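PDB 3CS3: sugar-binding transcriptional regulator, LacI family from Enterococcus faecalis, which probably binds a sugar-type effector through its periplasmic-binding-protein-like domain and, as a LacI-family regulator, probably represses transcription by binding operator DNA. Local coordinates for residues 138-143 with 182-187; 190-195 with 205-210. All coordinates share one frame; numbering follows the deposited sequence.

Both contacts belong to the lobe built on the parallel sheet of strands 151-155, 121-125, 179-183 and 207-210. Following the chain from the N terminus, contact 1 closes first: segment 138-143 of helix 131-146 is met again, after 38 intervening residues, by 182-187, the end of strand 179-183 and the turn after it. Helix 186-196 then runs back and contact 2 closes a shorter loop, with nine residues between segments 190-195 and 205-210. The two loops follow in series, neither enclosing the other. Their centres lie about 15 Å apart, yet they meet where the neighbouring strands pair: Ala-183 N is 2.9 Å from Ile-210 O, a probable hydrogen bond, and Ala-183 CB packs on Ile-209 CD1.

Contact 1 of 2, residues 138-143 with 182-187; sequences AVSTRE and FAFNDE
Ser-140 directs its CB and OG from helix 131-146 at two phenylalanines, Phe-182 at the end of strand 179-183 and Phe-184 in the turn that follows. Ser-140 OG reaches the rim of the Phe-182 ring, lying in the ring plane 3.5 Å from CE2 and 3.8 Å from CD2. In Phe-182, CG is anti to the backbone N (chi1 178°), which swings the ring toward the helix, and chi2 of 29° turns the CD2-CE2 edge to Ser-140. Toward Phe-184 the approach is oblique and looser, Ser-140 OG to Phe-184 CZ being 4.1 Å. The two rings also touch each other: Phe-184 CD2 sits 3.9 Å above one face of Phe-182, displaced toward its rim. No hydrogen bond crosses between the segments; Ser-140 is a buried residue, and its hydroxyl is hydrogen-bonded to Arg-136 O, four residues back in the same helix. With OG beside the backbone N (chi1 -61°), it can bond to that carbonyl while still resting against the ring. Leu-123 of strand 121-125 touches both Ser-140 and Phe-182. A helix packed on one side of a parallel sheet in this way belongs to the three-layer alpha/beta/alpha lobes of the periplasmic-binding-protein-like fold.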
ATOM      1  N   ALA A 138      -3.186 -19.632 -19.213  1.00 39.37           N
ATOM      2  CA  ALA A 138      -3.260 -21.013 -19.714  1.00 41.15           C
ATOM      3  C   ALA A 138      -4.610 -21.664 -19.451  1.00 43.44           C
ATOM      4  O   ALA A 138      -5.090 -22.461 -20.253  1.00 50.28           O
ATOM      5  CB  ALA A 138      -2.148 -21.864 -19.116  1.00 33.51           C
ATOM      6  N   VAL A 139      -5.216 -21.309 -18.329  1.00 45.97           N
ATOM      7  CA  VAL A 139      -6.497 -21.868 -17.926  1.00 45.91           C
ATOM      8  C   VAL A 139      -7.672 -21.103 -18.553  1.00 44.85           C
ATOM      9  O   VAL A 139      -8.668 -21.714 -18.957  1.00 43.53           O
ATOM     10  CB  VAL A 139      -6.568 -21.975 -16.377  1.00 45.03           C
ATOM     11  CG1 VAL A 139      -7.984 -21.820 -15.845  1.00 44.77           C
ATOM     12  CG2 VAL A 139      -5.977 -23.296 -15.945  1.00 48.85           C
ATOM     13  N   SER A 140      -7.529 -19.777 -18.647  1.00 40.69           N
ATOM     14  CA  SER A 140      -8.541 -18.908 -19.248  1.00 38.85           C
ATOM     15  C   SER A 140      -8.746 -19.228 -20.723  1.00 37.20           C
ATOM     16  O   SER A 140      -9.875 -19.456 -21.147  1.00 35.24           O
ATOM     17  CB  SER A 140      -8.159 -17.434 -19.099  1.00 38.03           C
ATOM     18  OG  SER A 140      -8.050 -17.069 -17.741  1.00 47.62           O
ATOM     19  N   THR A 141      -7.645 -19.253 -21.481  1.00 37.74           N
ATOM     20  CA  THR A 141      -7.667 -19.541 -22.917  1.00 38.42           C
ATOM     21  C   THR A 141      -8.174 -20.956 -23.224  1.00 42.96           C
ATOM     22  O   THR A 141      -8.949 -21.132 -24.162  1.00 47.60           O
ATOM     23  CB  THR A 141      -6.284 -19.336 -23.569  1.00 33.95           C
ATOM     24  OG1 THR A 141      -5.322 -20.179 -22.928  1.00 38.06           O
ATOM     25  CG2 THR A 141      -5.840 -17.884 -23.448  1.00 23.83           C
ATOM     26  N   ARG A 142      -7.753 -21.939 -22.426  1.00 41.33           N
ATOM     27  CA  ARG A 142      -8.225 -23.326 -22.551  1.00 42.38           C
ATOM     28  C   ARG A 142      -9.746 -23.454 -22.401  1.00 48.62           C
ATOM     29  O   ARG A 142     -10.400 -24.113 -23.216  1.00 50.67           O
ATOM     30  CB  ARG A 142      -7.515 -24.236 -21.541  1.00 39.31           C
ATOM     31  CG  ARG A 142      -8.053 -25.667 -21.459  1.00 46.61           C
ATOM     32  CD  ARG A 142      -7.405 -26.463 -20.327  1.00 51.67           C
ATOM     33  NE  ARG A 142      -7.938 -26.123 -19.006  1.00 65.33           N
ATOM     34  CZ  ARG A 142      -7.462 -26.594 -17.850  1.00 66.22           C
ATOM     35  NH1 ARG A 142      -8.021 -26.223 -16.706  1.00 57.34           N
ATOM     36  NH2 ARG A 142      -6.429 -27.429 -17.828  1.00 59.48           N
ATOM     37  N   GLU A 143     -10.305 -22.812 -21.375  1.00 49.46           N
ATOM     38  CA  GLU A 143     -11.745 -22.885 -21.126  1.00 49.66           C
ATOM     39  C   GLU A 143     -12.570 -22.076 -22.125  1.00 49.61           C
ATOM     40  O   GLU A 143     -13.689 -22.463 -22.455  1.00 51.49           O
ATOM     41  CB  GLU A 143     -12.084 -22.464 -19.698  1.00 51.32           C
ATOM     42  CG  GLU A 143     -11.559 -23.395 -18.608  1.00 61.36           C
ATOM     43  CD  GLU A 143     -12.225 -24.763 -18.606  1.00 69.53           C
ATOM     44  OE1 GLU A 143     -13.458 -24.839 -18.803  1.00 74.41           O
ATOM     45  OE2 GLU A 143     -11.510 -25.762 -18.391  1.00 66.77           O
ATOM     46  N   PHE A 182     -11.826  -9.763 -18.286  1.00 34.44           N
ATOM     47  CA  PHE A 182     -11.254 -10.443 -17.136  1.00 34.31           C
ATOM     48  C   PHE A 182      -9.911  -9.784 -16.860  1.00 36.21           C
ATOM     49  O   PHE A 182      -8.944  -9.989 -17.596  1.00 38.00           O
ATOM     50  CB  PHE A 182     -11.133 -11.951 -17.387  1.00 34.13           C
ATOM     51  CG  PHE A 182     -10.494 -12.728 -16.257  1.00 41.62           C
ATOM     52  CD1 PHE A 182     -10.600 -12.312 -14.926  1.00 40.88           C
ATOM     53  CD2 PHE A 182      -9.822 -13.917 -16.529  1.00 37.69           C
ATOM     54  CE1 PHE A 182     -10.002 -13.037 -13.898  1.00 35.35           C
ATOM     55  CE2 PHE A 182      -9.231 -14.657 -15.502  1.00 38.73           C
ATOM     56  CZ  PHE A 182      -9.321 -14.216 -14.186  1.00 38.63           C
ATOM     57  N   ALA A 183      -9.888  -8.946 -15.821  1.00 34.54           N
ATOM     58  CA  ALA A 183      -8.667  -8.288 -15.364  1.00 35.49           C
ATOM     59  C   ALA A 183      -7.962  -9.239 -14.413  1.00 36.16           C
ATOM     60  O   ALA A 183      -8.593  -9.810 -13.527  1.00 40.53           O
ATOM     61  CB  ALA A 183      -8.992  -6.988 -14.679  1.00 34.88           C
ATOM     62  N   PHE A 184      -6.661  -9.425 -14.613  1.00 35.76           N
ATOM     63  CA  PHE A 184      -5.917 -10.464 -13.893  1.00 34.07           C
ATOM     64  C   PHE A 184      -5.576 -10.043 -12.466  1.00 36.53           C
ATOM     65  O   PHE A 184      -5.225 -10.888 -11.638  1.00 34.60           O
ATOM     66  CB  PHE A 184      -4.672 -10.915 -14.677  1.00 33.90           C
ATOM     67  CG  PHE A 184      -4.960 -11.942 -15.766  1.00 38.99           C
ATOM     68  CD1 PHE A 184      -3.931 -12.734 -16.273  1.00 40.78           C
ATOM     69  CD2 PHE A 184      -6.254 -12.129 -16.272  1.00 28.98           C
ATOM     70  CE1 PHE A 184      -4.174 -13.671 -17.279  1.00 39.10           C
ATOM     71  CE2 PHE A 184      -6.506 -13.068 -17.273  1.00 36.90           C
ATOM     72  CZ  PHE A 184      -5.467 -13.846 -17.772  1.00 37.34           C
ATOM     73  N   ASN A 185      -5.664  -8.739 -12.192  1.00 34.82           N
ATOM     74  CA  ASN A 185      -5.818  -8.259 -10.820  1.00 36.01           C
ATOM     75  C   ASN A 185      -6.775  -7.082 -10.662  1.00 38.30           C
ATOM     76  O   ASN A 185      -7.137  -6.435 -11.650  1.00 44.52           O
ATOM     77  CB  ASN A 185      -4.474  -8.061 -10.089  1.00 30.93           C
ATOM     78  CG  ASN A 185      -3.710  -6.804 -10.510  1.00 38.57           C
ATOM     79  OD1 ASN A 185      -4.140  -6.004 -11.350  1.00 29.12           O
ATOM     80  ND2 ASN A 185      -2.550  -6.630  -9.896  1.00 28.17           N
ATOM     81  N   ASP A 186      -7.180  -6.838  -9.413  1.00 38.90           N
ATOM     82  CA  ASP A 186      -8.100  -5.763  -9.034  1.00 35.18           C
ATOM     83  C   ASP A 186      -7.571  -4.367  -9.349  1.00 34.78           C
ATOM     84  O   ASP A 186      -8.343  -3.474  -9.662  1.00 35.65           O
ATOM     85  CB  ASP A 186      -8.436  -5.844  -7.541  1.00 34.97           C
ATOM     86  CG  ASP A 186      -9.647  -6.729  -7.247  1.00 46.43           C
ATOM     87  OD1 ASP A 186     -10.044  -7.553  -8.102  1.00 37.60           O
ATOM     88  OD2 ASP A 186     -10.212  -6.594  -6.142  1.00 47.81           O
ATOM     89  N   GLU A 187      -6.258  -4.188  -9.264  1.00 36.00           N
ATOM     90  CA  GLU A 187      -5.643  -2.892  -9.547  1.00 43.97           C
ATOM     91  C   GLU A 187      -5.765  -2.475 -10.999  1.00 42.49           C
ATOM     92  O   GLU A 187      -6.046  -1.307 -11.276  1.00 48.96           O
ATOM     93  CB  GLU A 187      -4.179  -2.894  -9.149  1.00 47.71           C
ATOM     94  CG  GLU A 187      -3.964  -3.061  -7.673  1.00 60.43           C
ATOM     95  CD  GLU A 187      -2.607  -3.624  -7.391  1.00 72.14           C
ATOM     96  OE1 GLU A 187      -1.630  -3.083  -7.955  1.00 64.25           O
ATOM     97  OE2 GLU A 187      -2.530  -4.612  -6.631  1.00 71.89           O
TER

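Contact 2 of 2, residues 190-195 with 205-210; sequences IGVYKY and KDIRII
Helix 190-195 and strand 207-210 run nearly antiparallel, at 160° between their N-to-C directions, with axes 10.3 Å apart at closest approach and the nearest CA atoms, those of Val-192 and Ile-209, separated by 8.8 Å. Val-192 points into the interface and carries much of the contact, touching both Ile-207 and Ile-209. It meets Ile-209 tip to tip: CD1 of the isoleucine lies 4.0 Å from Val-192 CB and touches both methyls. Val-192 CG1, anti to the backbone N (chi1 175°), also reaches Ile-207 CD1 at 3.8 Å, the two side chains passing at a slant. Two residues apart on the strand, Ile-207 and Ile-209 turn toward the helix together and both rest on Val-181 of the adjoining strand. The contact joins the helix to the second strand of the beta-alpha-beta unit formed by strand 179-183, helix 186-196 and strand 207-210. From the same helix, Lys-194 forms salt bridges with Glu-160 and with Glu-216 of the second subunit. Beside Val-192, the Tyr-193 ring presents CE1 obliquely to Ile-209 CG2, 4.0 Å away. Only carbon meets carbon across the segments, and the phenol oxygen of the buried Tyr-193 is hydrogen-bonded to Pro-223 O.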
ATOM      1  N   ILE A 190      -9.345  -1.516 -11.398  1.00 41.57           N
ATOM      2  CA  ILE A 190      -9.578  -0.156 -10.883  1.00 42.74           C
ATOM      3  C   ILE A 190      -9.135   0.894 -11.906  1.00 42.31           C
ATOM      4  O   ILE A 190      -9.810   1.908 -12.093  1.00 48.71           O
ATOM      5  CB  ILE A 190      -8.916   0.078  -9.487  1.00 44.23           C
ATOM      6  CG1 ILE A 190      -9.578  -0.795  -8.405  1.00 39.91           C
ATOM      7  CG2 ILE A 190      -8.946   1.566  -9.074  1.00 41.97           C
ATOM      8  CD1 ILE A 190     -11.087  -0.594  -8.226  1.00 42.72           C
ATOM      9  N   GLY A 191      -8.018   0.626 -12.581  1.00 47.19           N
ATOM     10  CA  GLY A 191      -7.575   1.418 -13.733  1.00 49.67           C
ATOM     11  C   GLY A 191      -8.610   1.507 -14.843  1.00 50.61           C
ATOM     12  O   GLY A 191      -8.761   2.557 -15.463  1.00 54.01           O
ATOM     13  N   VAL A 192      -9.324   0.407 -15.082  1.00 51.21           N
ATOM     14  CA  VAL A 192     -10.418   0.385 -16.054  1.00 54.98           C
ATOM     15  C   VAL A 192     -11.576   1.273 -15.582  1.00 54.38           C
ATOM     16  O   VAL A 192     -12.097   2.061 -16.371  1.00 53.66           O
ATOM     17  CB  VAL A 192     -10.887  -1.070 -16.391  1.00 54.84           C
ATOM     18  CG1 VAL A 192     -12.103  -1.072 -17.315  1.00 48.13           C
ATOM     19  CG2 VAL A 192      -9.752  -1.861 -17.030  1.00 49.20           C
ATOM     20  N   TYR A 193     -11.946   1.157 -14.300  1.00 51.75           N
ATOM     21  CA  TYR A 193     -12.938   2.046 -13.667  1.00 49.21           C
ATOM     22  C   TYR A 193     -12.605   3.526 -13.868  1.00 52.97           C
ATOM     23  O   TYR A 193     -13.485   4.318 -14.210  1.00 57.57           O
ATOM     24  CB  TYR A 193     -13.041   1.779 -12.167  1.00 42.98           C
ATOM     25  CG  TYR A 193     -14.006   0.701 -11.751  1.00 45.20           C
ATOM     26  CD1 TYR A 193     -13.721  -0.646 -11.969  1.00 44.16           C
ATOM     27  CD2 TYR A 193     -15.191   1.024 -11.105  1.00 36.81           C
ATOM     28  CE1 TYR A 193     -14.604  -1.642 -11.570  1.00 34.48           C
ATOM     29  CE2 TYR A 193     -16.082   0.038 -10.700  1.00 45.55           C
ATOM     30  CZ  TYR A 193     -15.780  -1.293 -10.937  1.00 39.32           C
ATOM     31  OH  TYR A 193     -16.653  -2.275 -10.538  1.00 46.11           O
ATOM     32  N   LYS A 194     -11.336   3.879 -13.656  1.00 52.67           N
ATOM     33  CA  LYS A 194     -10.848   5.253 -13.826  1.00 61.81           C
ATOM     34  C   LYS A 194     -11.161   5.843 -15.199  1.00 65.32           C
ATOM     35  O   LYS A 194     -11.728   6.933 -15.285  1.00 69.13           O
ATOM     36  CB  LYS A 194      -9.342   5.342 -13.552  1.00 57.93           C
ATOM     37  CG  LYS A 194      -8.966   6.042 -12.254  1.00 62.48           C
ATOM     38  CD  LYS A 194      -9.019   5.125 -11.035  1.00 57.24           C
ATOM     39  CE  LYS A 194      -8.634   5.900  -9.775  1.00 59.81           C
ATOM     40  NZ  LYS A 194      -8.090   5.034  -8.694  1.00 57.38           N
ATOM     41  N   TYR A 195     -10.808   5.114 -16.258  1.00 66.41           N
ATOM     42  CA  TYR A 195     -11.039   5.579 -17.626  1.00 67.20           C
ATOM     43  C   TYR A 195     -12.517   5.616 -18.011  1.00 66.70           C
ATOM     44  O   TYR A 195     -12.947   6.526 -18.721  1.00 72.05           O
ATOM     45  CB  TYR A 195     -10.244   4.745 -18.641  1.00 69.71           C
ATOM     46  CG  TYR A 195     -10.342   5.278 -20.055  1.00 69.54           C
ATOM     47  CD1 TYR A 195     -11.235   4.721 -20.972  1.00 71.18           C
ATOM     48  CD2 TYR A 195      -9.564   6.355 -20.468  1.00 68.70           C
ATOM     49  CE1 TYR A 195     -11.339   5.218 -22.263  1.00 78.92           C
ATOM     50  CE2 TYR A 195      -9.662   6.860 -21.756  1.00 73.69           C
ATOM     51  CZ  TYR A 195     -10.550   6.286 -22.647  1.00 74.37           C
ATOM     52  OH  TYR A 195     -10.649   6.779 -23.926  1.00 81.26           O
ATOM     53  N   LYS A 205     -22.972  -2.513 -17.119  1.00 63.69           N
ATOM     54  CA  LYS A 205     -23.934  -2.545 -18.218  1.00 66.67           C
ATOM     55  C   LYS A 205     -23.231  -2.598 -19.581  1.00 67.25           C
ATOM     56  O   LYS A 205     -23.380  -3.573 -20.323  1.00 65.13           O
ATOM     57  CB  LYS A 205     -24.873  -1.331 -18.137  1.00 69.35           C
ATOM     58  CG  LYS A 205     -25.910  -1.241 -19.257  1.00 79.61           C
ATOM     59  CD  LYS A 205     -26.446   0.175 -19.397  1.00 84.80           C
ATOM     60  CE  LYS A 205     -27.170   0.377 -20.719  1.00 91.29           C
ATOM     61  NZ  LYS A 205     -27.434   1.823 -20.978  1.00 91.49           N
ATOM     62  N   ASP A 206     -22.469  -1.550 -19.895  1.00 65.65           N
ATOM     63  CA  ASP A 206     -21.791  -1.419 -21.188  1.00 66.89           C
ATOM     64  C   ASP A 206     -20.455  -2.144 -21.193  1.00 65.50           C
ATOM     65  O   ASP A 206     -19.998  -2.620 -22.232  1.00 67.91           O
ATOM     66  CB  ASP A 206     -21.563   0.056 -21.535  1.00 72.96           C
ATOM     67  CG  ASP A 206     -22.839   0.881 -21.483  1.00 78.37           C
ATOM     68  OD1 ASP A 206     -23.926   0.342 -21.789  1.00 76.76           O
ATOM     69  OD2 ASP A 206     -22.747   2.079 -21.141  1.00 84.78           O
ATOM     70  N   ILE A 207     -19.827  -2.198 -20.024  1.00 63.28           N
ATOM     71  CA  ILE A 207     -18.565  -2.898 -19.844  1.00 61.60           C
ATOM     72  C   ILE A 207     -18.632  -3.739 -18.569  1.00 57.17           C
ATOM     73  O   ILE A 207     -18.825  -3.214 -17.473  1.00 63.38           O
ATOM     74  CB  ILE A 207     -17.330  -1.927 -19.884  1.00 62.10           C
ATOM     75  CG1 ILE A 207     -16.054  -2.631 -19.407  1.00 58.73           C
ATOM     76  CG2 ILE A 207     -17.596  -0.639 -19.090  1.00 68.36           C
ATOM     77  CD1 ILE A 207     -14.771  -1.992 -19.912  1.00 62.65           C
ATOM     78  N   ARG A 208     -18.508  -5.052 -18.735  1.00 52.37           N
ATOM     79  CA  ARG A 208     -18.611  -5.991 -17.624  1.00 49.01           C
ATOM     80  C   ARG A 208     -17.231  -6.524 -17.247  1.00 46.20           C
ATOM     81  O   ARG A 208     -16.475  -6.966 -18.114  1.00 41.26           O
ATOM     82  CB  ARG A 208     -19.553  -7.140 -17.980  1.00 49.16           C
ATOM     83  CG  ARG A 208     -20.937  -6.704 -18.432  1.00 54.51           C
ATOM     84  CD  ARG A 208     -21.864  -7.903 -18.620  1.00 61.99           C
ATOM     85  NE  ARG A 208     -21.542  -8.688 -19.813  1.00 66.21           N
ATOM     86  CZ  ARG A 208     -22.240  -9.741 -20.234  1.00 64.59           C
ATOM     87  NH1 ARG A 208     -23.309 -10.149 -19.566  1.00 69.40           N
ATOM     88  NH2 ARG A 208     -21.867 -10.389 -21.328  1.00 58.99           N
ATOM     89  N   ILE A 209     -16.906  -6.479 -15.955  1.00 44.00           N
ATOM     90  CA  ILE A 209     -15.554  -6.797 -15.494  1.00 39.23           C
ATOM     91  C   ILE A 209     -15.508  -7.764 -14.303  1.00 39.02           C
ATOM     92  O   ILE A 209     -16.362  -7.723 -13.422  1.00 43.08           O
ATOM     93  CB  ILE A 209     -14.721  -5.490 -15.240  1.00 44.27           C
ATOM     94  CG1 ILE A 209     -13.226  -5.790 -15.068  1.00 35.82           C
ATOM     95  CG2 ILE A 209     -15.276  -4.690 -14.067  1.00 44.28           C
ATOM     96  CD1 ILE A 209     -12.319  -4.646 -15.496  1.00 42.74           C
ATOM     97  N   ILE A 210     -14.536  -8.678 -14.325  1.00 43.72           N
ATOM     98  CA  ILE A 210     -14.183  -9.493 -13.156  1.00 36.37           C
ATOM     99  C   ILE A 210     -12.682  -9.349 -12.900  1.00 37.22           C
ATOM    100  O   ILE A 210     -11.878  -9.450 -13.829  1.00 40.51           O
ATOM    101  CB  ILE A 210     -14.560 -10.991 -13.317  1.00 34.03           C
ATOM    102  CG1 ILE A 210     -16.055 -11.148 -13.605  1.00 36.51           C
ATOM    103  CG2 ILE A 210     -14.196 -11.786 -12.049  1.00 30.98           C
ATOM    104  CD1 ILE A 210     -16.527 -12.583 -13.730  1.00 37.14           C
TER